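Local coordinates for protein glycogen synthase (Cyanobacterium sp. CLg1, PDB 6GNF) that belongs to the glycogen and starch synthases, glycosyltransferases built of two Rossmann-like domains, and holds adenosine-5'-diphosphate and a glycan in its pockets, at residues Y223-P235 / I246-A260. Sequence-based numbering, arbitrary orientation.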
# COMPACT_ATOMS: atom_id res chain seq x y z
N TYR A 223 -22.32 -3.69 -19.08
CA TYR A 223 -21.53 -3.54 -17.84
C TYR A 223 -21.99 -2.39 -16.94
O TYR A 223 -21.39 -2.14 -15.89
CB TYR A 223 -20.05 -3.39 -18.18
CG TYR A 223 -19.52 -4.57 -18.96
CD1 TYR A 223 -19.18 -5.76 -18.32
CD2 TYR A 223 -19.38 -4.50 -20.33
CE1 TYR A 223 -18.70 -6.84 -19.04
CE2 TYR A 223 -18.90 -5.58 -21.05
CZ TYR A 223 -18.56 -6.74 -20.40
OH TYR A 223 -18.09 -7.78 -21.16
N LEU A 224 -23.06 -1.71 -17.34
CA LEU A 224 -23.51 -0.51 -16.65
C LEU A 224 -24.00 -0.82 -15.24
O LEU A 224 -23.71 -0.10 -14.29
CB LEU A 224 -24.63 0.16 -17.43
CG LEU A 224 -24.45 1.62 -17.81
CD1 LEU A 224 -25.73 2.10 -18.49
CD2 LEU A 224 -24.13 2.46 -16.59
N SER A 225 -24.77 -1.90 -15.13
CA SER A 225 -25.27 -2.34 -13.84
C SER A 225 -24.16 -2.70 -12.85
O SER A 225 -24.25 -2.35 -11.67
CB SER A 225 -26.22 -3.52 -14.02
OG SER A 225 -26.59 -4.05 -12.77
N ASP A 226 -23.13 -3.39 -13.32
CA ASP A 226 -21.99 -3.76 -12.48
C ASP A 226 -21.24 -2.51 -11.99
O ASP A 226 -20.80 -2.45 -10.85
CB ASP A 226 -21.00 -4.64 -13.24
CG ASP A 226 -21.52 -6.05 -13.49
OD1 ASP A 226 -22.44 -6.51 -12.79
OD2 ASP A 226 -20.98 -6.70 -14.41
N LEU A 227 -21.14 -1.50 -12.85
CA LEU A 227 -20.47 -0.24 -12.51
C LEU A 227 -21.31 0.67 -11.61
O LEU A 227 -20.80 1.58 -10.97
CB LEU A 227 -20.10 0.52 -13.78
CG LEU A 227 -18.90 -0.05 -14.54
CD1 LEU A 227 -18.94 0.34 -16.01
CD2 LEU A 227 -17.61 0.41 -13.90
N SER A 228 -22.62 0.44 -11.58
CA SER A 228 -23.53 1.35 -10.92
C SER A 228 -23.41 1.34 -9.41
O SER A 228 -23.04 0.34 -8.81
CB SER A 228 -24.96 1.03 -11.35
OG SER A 228 -25.07 1.26 -12.75
N PHE A 229 -23.69 2.49 -8.79
CA PHE A 229 -23.45 2.68 -7.37
C PHE A 229 -24.19 3.90 -6.83
O PHE A 229 -24.28 4.93 -7.49
CB PHE A 229 -21.95 2.86 -7.15
CG PHE A 229 -21.54 2.77 -5.71
CD1 PHE A 229 -21.62 1.57 -5.03
CD2 PHE A 229 -21.04 3.89 -5.05
CE1 PHE A 229 -21.22 1.48 -3.70
CE2 PHE A 229 -20.65 3.81 -3.73
CZ PHE A 229 -20.73 2.60 -3.06
N ASN A 230 -24.73 3.76 -5.62
CA ASN A 230 -25.42 4.86 -4.96
C ASN A 230 -24.84 5.14 -3.60
O ASN A 230 -24.72 4.23 -2.79
CB ASN A 230 -26.90 4.53 -4.78
CG ASN A 230 -27.72 5.01 -5.95
OD1 ASN A 230 -27.69 4.41 -7.02
ND2 ASN A 230 -28.47 6.09 -5.75
N THR A 231 -24.58 6.41 -3.31
CA THR A 231 -23.97 6.80 -2.05
C THR A 231 -24.13 8.28 -1.77
O THR A 231 -24.51 9.04 -2.67
CB THR A 231 -22.47 6.46 -2.04
OG1 THR A 231 -21.88 6.82 -0.78
CG2 THR A 231 -21.73 7.21 -3.15
N GLN A 232 -23.79 8.68 -0.55
CA GLN A 232 -23.77 10.09 -0.15
C GLN A 232 -22.35 10.68 -0.17
O GLN A 232 -22.19 11.88 0.04
CB GLN A 232 -24.36 10.24 1.25
CG GLN A 232 -25.81 9.79 1.34
CD GLN A 232 -26.37 10.01 2.73
OE1 GLN A 232 -25.71 9.73 3.74
NE2 GLN A 232 -27.59 10.54 2.81
N PHE A 233 -21.35 9.86 -0.47
CA PHE A 233 -19.95 10.24 -0.32
C PHE A 233 -19.16 10.12 -1.64
O PHE A 233 -18.60 9.06 -1.95
CB PHE A 233 -19.30 9.39 0.78
CG PHE A 233 -20.10 9.32 2.06
CD1 PHE A 233 -20.25 10.44 2.87
CD2 PHE A 233 -20.71 8.13 2.46
CE1 PHE A 233 -21.00 10.37 4.04
CE2 PHE A 233 -21.45 8.06 3.63
CZ PHE A 233 -21.59 9.18 4.43
N ALA A 234 -19.11 11.21 -2.42
CA ALA A 234 -18.30 11.25 -3.65
C ALA A 234 -16.91 11.82 -3.35
O ALA A 234 -16.74 12.55 -2.37
CB ALA A 234 -18.99 12.09 -4.71
N PRO A 235 -15.91 11.49 -4.19
CA PRO A 235 -14.64 12.19 -4.05
C PRO A 235 -14.77 13.65 -4.49
O PRO A 235 -15.81 14.02 -5.04
CB PRO A 235 -13.70 11.43 -5.00
CG PRO A 235 -14.38 10.14 -5.30
CD PRO A 235 -15.85 10.44 -5.22
N ILE A 246 -17.32 15.78 -1.91
CA ILE A 246 -18.75 16.10 -2.02
C ILE A 246 -19.58 15.10 -1.21
O ILE A 246 -19.88 14.00 -1.68
CB ILE A 246 -19.25 16.11 -3.49
CG1 ILE A 246 -18.39 17.04 -4.35
CG2 ILE A 246 -20.72 16.52 -3.55
CD1 ILE A 246 -18.65 16.91 -5.84
N THR A 247 -19.92 15.49 0.02
CA THR A 247 -20.94 14.80 0.82
C THR A 247 -22.31 15.32 0.36
O THR A 247 -22.40 16.42 -0.19
CB THR A 247 -20.72 15.00 2.34
OG1 THR A 247 -19.77 14.04 2.81
CG2 THR A 247 -22.00 14.83 3.15
N SER A 248 -23.35 14.52 0.55
CA SER A 248 -24.71 14.91 0.17
C SER A 248 -25.73 14.45 1.21
O SER A 248 -25.53 13.42 1.86
CB SER A 248 -25.03 14.31 -1.20
OG SER A 248 -26.38 14.52 -1.57
N PRO A 249 -26.83 15.22 1.40
CA PRO A 249 -27.93 14.70 2.21
C PRO A 249 -28.62 13.51 1.53
O PRO A 249 -29.08 12.59 2.21
CB PRO A 249 -28.88 15.90 2.35
CG PRO A 249 -28.56 16.79 1.20
CD PRO A 249 -27.10 16.59 0.93
N GLU A 250 -28.68 13.53 0.20
CA GLU A 250 -29.29 12.46 -0.59
C GLU A 250 -28.23 11.50 -1.11
O GLU A 250 -27.09 11.90 -1.30
CB GLU A 250 -30.06 13.03 -1.79
CG GLU A 250 -30.91 14.25 -1.50
CD GLU A 250 -32.00 13.98 -0.48
OE1 GLU A 250 -32.84 14.89 -0.26
OE2 GLU A 250 -32.03 12.87 0.10
N PRO A 251 -28.61 10.23 -1.35
CA PRO A 251 -27.69 9.32 -2.04
C PRO A 251 -27.76 9.51 -3.56
O PRO A 251 -28.82 9.37 -4.15
CB PRO A 251 -28.18 7.94 -1.61
CG PRO A 251 -29.63 8.12 -1.27
CD PRO A 251 -29.92 9.59 -1.10
N MET A 252 -26.62 9.82 -4.18
CA MET A 252 -26.56 10.16 -5.59
C MET A 252 -25.96 9.01 -6.41
O MET A 252 -25.18 8.20 -5.90
CB MET A 252 -25.77 11.45 -5.81
CG MET A 252 -24.27 11.33 -5.53
SD MET A 252 -23.43 12.93 -5.40
CE MET A 252 -23.16 13.06 -3.63
N TYR A 253 -26.30 8.97 -7.69
CA TYR A 253 -25.86 7.91 -8.57
C TYR A 253 -24.48 8.21 -9.15
O TYR A 253 -24.19 9.34 -9.48
CB TYR A 253 -26.87 7.72 -9.70
CG TYR A 253 -26.40 6.74 -10.74
CD1 TYR A 253 -26.36 5.38 -10.47
CD2 TYR A 253 -25.96 7.18 -12.00
CE1 TYR A 253 -25.92 4.48 -11.43
CE2 TYR A 253 -25.51 6.28 -12.96
CZ TYR A 253 -25.49 4.93 -12.67
OH TYR A 253 -25.04 4.02 -13.61
N MET A 254 -23.65 7.18 -9.26
CA MET A 254 -22.31 7.32 -9.86
C MET A 254 -21.76 5.96 -10.28
O MET A 254 -22.45 4.94 -10.15
CB MET A 254 -21.35 8.01 -8.88
CG MET A 254 -21.05 7.23 -7.61
SD MET A 254 -20.18 8.18 -6.31
CE MET A 254 -21.42 9.37 -5.83
N LEU A 255 -20.53 5.95 -10.80
CA LEU A 255 -19.82 4.73 -11.13
C LEU A 255 -18.86 4.33 -10.01
O LEU A 255 -18.40 5.18 -9.25
CB LEU A 255 -19.00 4.91 -12.41
CG LEU A 255 -19.73 5.52 -13.60
CD1 LEU A 255 -18.79 5.63 -14.78
CD2 LEU A 255 -20.97 4.72 -13.98
N ASN A 256 -18.55 3.04 -9.94
CA ASN A 256 -17.63 2.49 -8.96
C ASN A 256 -16.87 1.35 -9.62
O ASN A 256 -17.39 0.25 -9.76
CB ASN A 256 -18.40 1.99 -7.74
CG ASN A 256 -17.50 1.56 -6.59
OD1 ASN A 256 -16.53 0.82 -6.78
ND2 ASN A 256 -17.81 2.03 -5.39
N TRP A 257 -15.61 1.61 -9.99
CA TRP A 257 -14.80 0.65 -10.73
C TRP A 257 -14.52 -0.61 -9.94
O TRP A 257 -14.58 -1.72 -10.47
CB TRP A 257 -13.46 1.27 -11.12
CG TRP A 257 -13.48 2.29 -12.21
CD1 TRP A 257 -14.55 2.94 -12.72
CD2 TRP A 257 -12.33 2.78 -12.91
NE1 TRP A 257 -14.15 3.81 -13.72
CE2 TRP A 257 -12.79 3.72 -13.84
CE3 TRP A 257 -10.97 2.50 -12.84
CZ2 TRP A 257 -11.92 4.40 -14.70
CZ3 TRP A 257 -10.10 3.18 -13.69
CH2 TRP A 257 -10.59 4.11 -14.61
N LEU A 258 -14.20 -0.45 -8.66
CA LEU A 258 -13.81 -1.58 -7.83
C LEU A 258 -14.96 -2.55 -7.67
O LEU A 258 -14.74 -3.76 -7.62
CB LEU A 258 -13.35 -1.11 -6.45
CG LEU A 258 -12.78 -2.21 -5.55
CD1 LEU A 258 -11.58 -2.86 -6.19
CD2 LEU A 258 -12.39 -1.61 -4.21
N LYS A 259 -16.17 -2.02 -7.53
CA LYS A 259 -17.38 -2.83 -7.50
C LYS A 259 -17.47 -3.70 -8.75
O LYS A 259 -17.65 -4.90 -8.65
CB LYS A 259 -18.61 -1.95 -7.38
CG LYS A 259 -19.94 -2.70 -7.48
CD LYS A 259 -21.09 -1.81 -7.04
CE LYS A 259 -22.45 -2.42 -7.35
NZ LYS A 259 -22.74 -2.47 -8.80
N ALA A 260 -17.34 -3.07 -9.92
CA ALA A 260 -17.38 -3.79 -11.19
C ALA A 260 -16.28 -4.84 -11.26
O ALA A 260 -16.49 -5.93 -11.79
CB ALA A 260 -17.26 -2.82 -12.36
O HOH W 1 -24.85 -4.00 -9.16
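Strands 228-231 and 251-256 run antiparallel, their axes 156° apart, and Phe229 O and Thr231 O take the N-H groups of Met254 and Met252; beyond the corners at Gln232 and Pro249-Glu250 a separate two-stranded hairpin, 233-234 with 246-248, follows. On one face, Asn256 sets its ND2 over the centre of the Phe229 ring, 3.5 Å above the plane, with amide and ring planes 66° apart. ND2 also donates to Gln206, while OD1 accepts from Lys259 N, so asparagine suits this N-cap: both ends of its amide are used. With CG between its backbone N and carbonyl carbon (chi1 65°) and a bend at chi3, Met254 carries its CE to Thr231 CG2, a tight 3.5 Å, and on to Ala234 CB; the unbranched, flexible thioether spans the corner at Gln232. Thr231 OG1 accepts from Phe233 N in an ST turn and is also hydrogen-bonded to Glu288 OE1. On the other face, Tyr253 is long enough for its OH to donate to Ser228 OG at 2.9 Å, and Ser228 CB and Asn230 OD1 lie at the ring edge. At the end of helix 224-227, Lys259 bends at chi4 to bring NZ within 2.8 Å of both Asp226 O, from above the carbonyl plane, and Ser228 O, in its plane. Ala260's small methyl lets buried Leu227 CD2 pack 3.6 Å from its CB. Two carbonyl acceptors and a water round the Lys259 nitrogen probably favour its protonated form; Lys259 thus joins the first turn of helix 257-264 to the end of helix 224-227 and the strand residue after it.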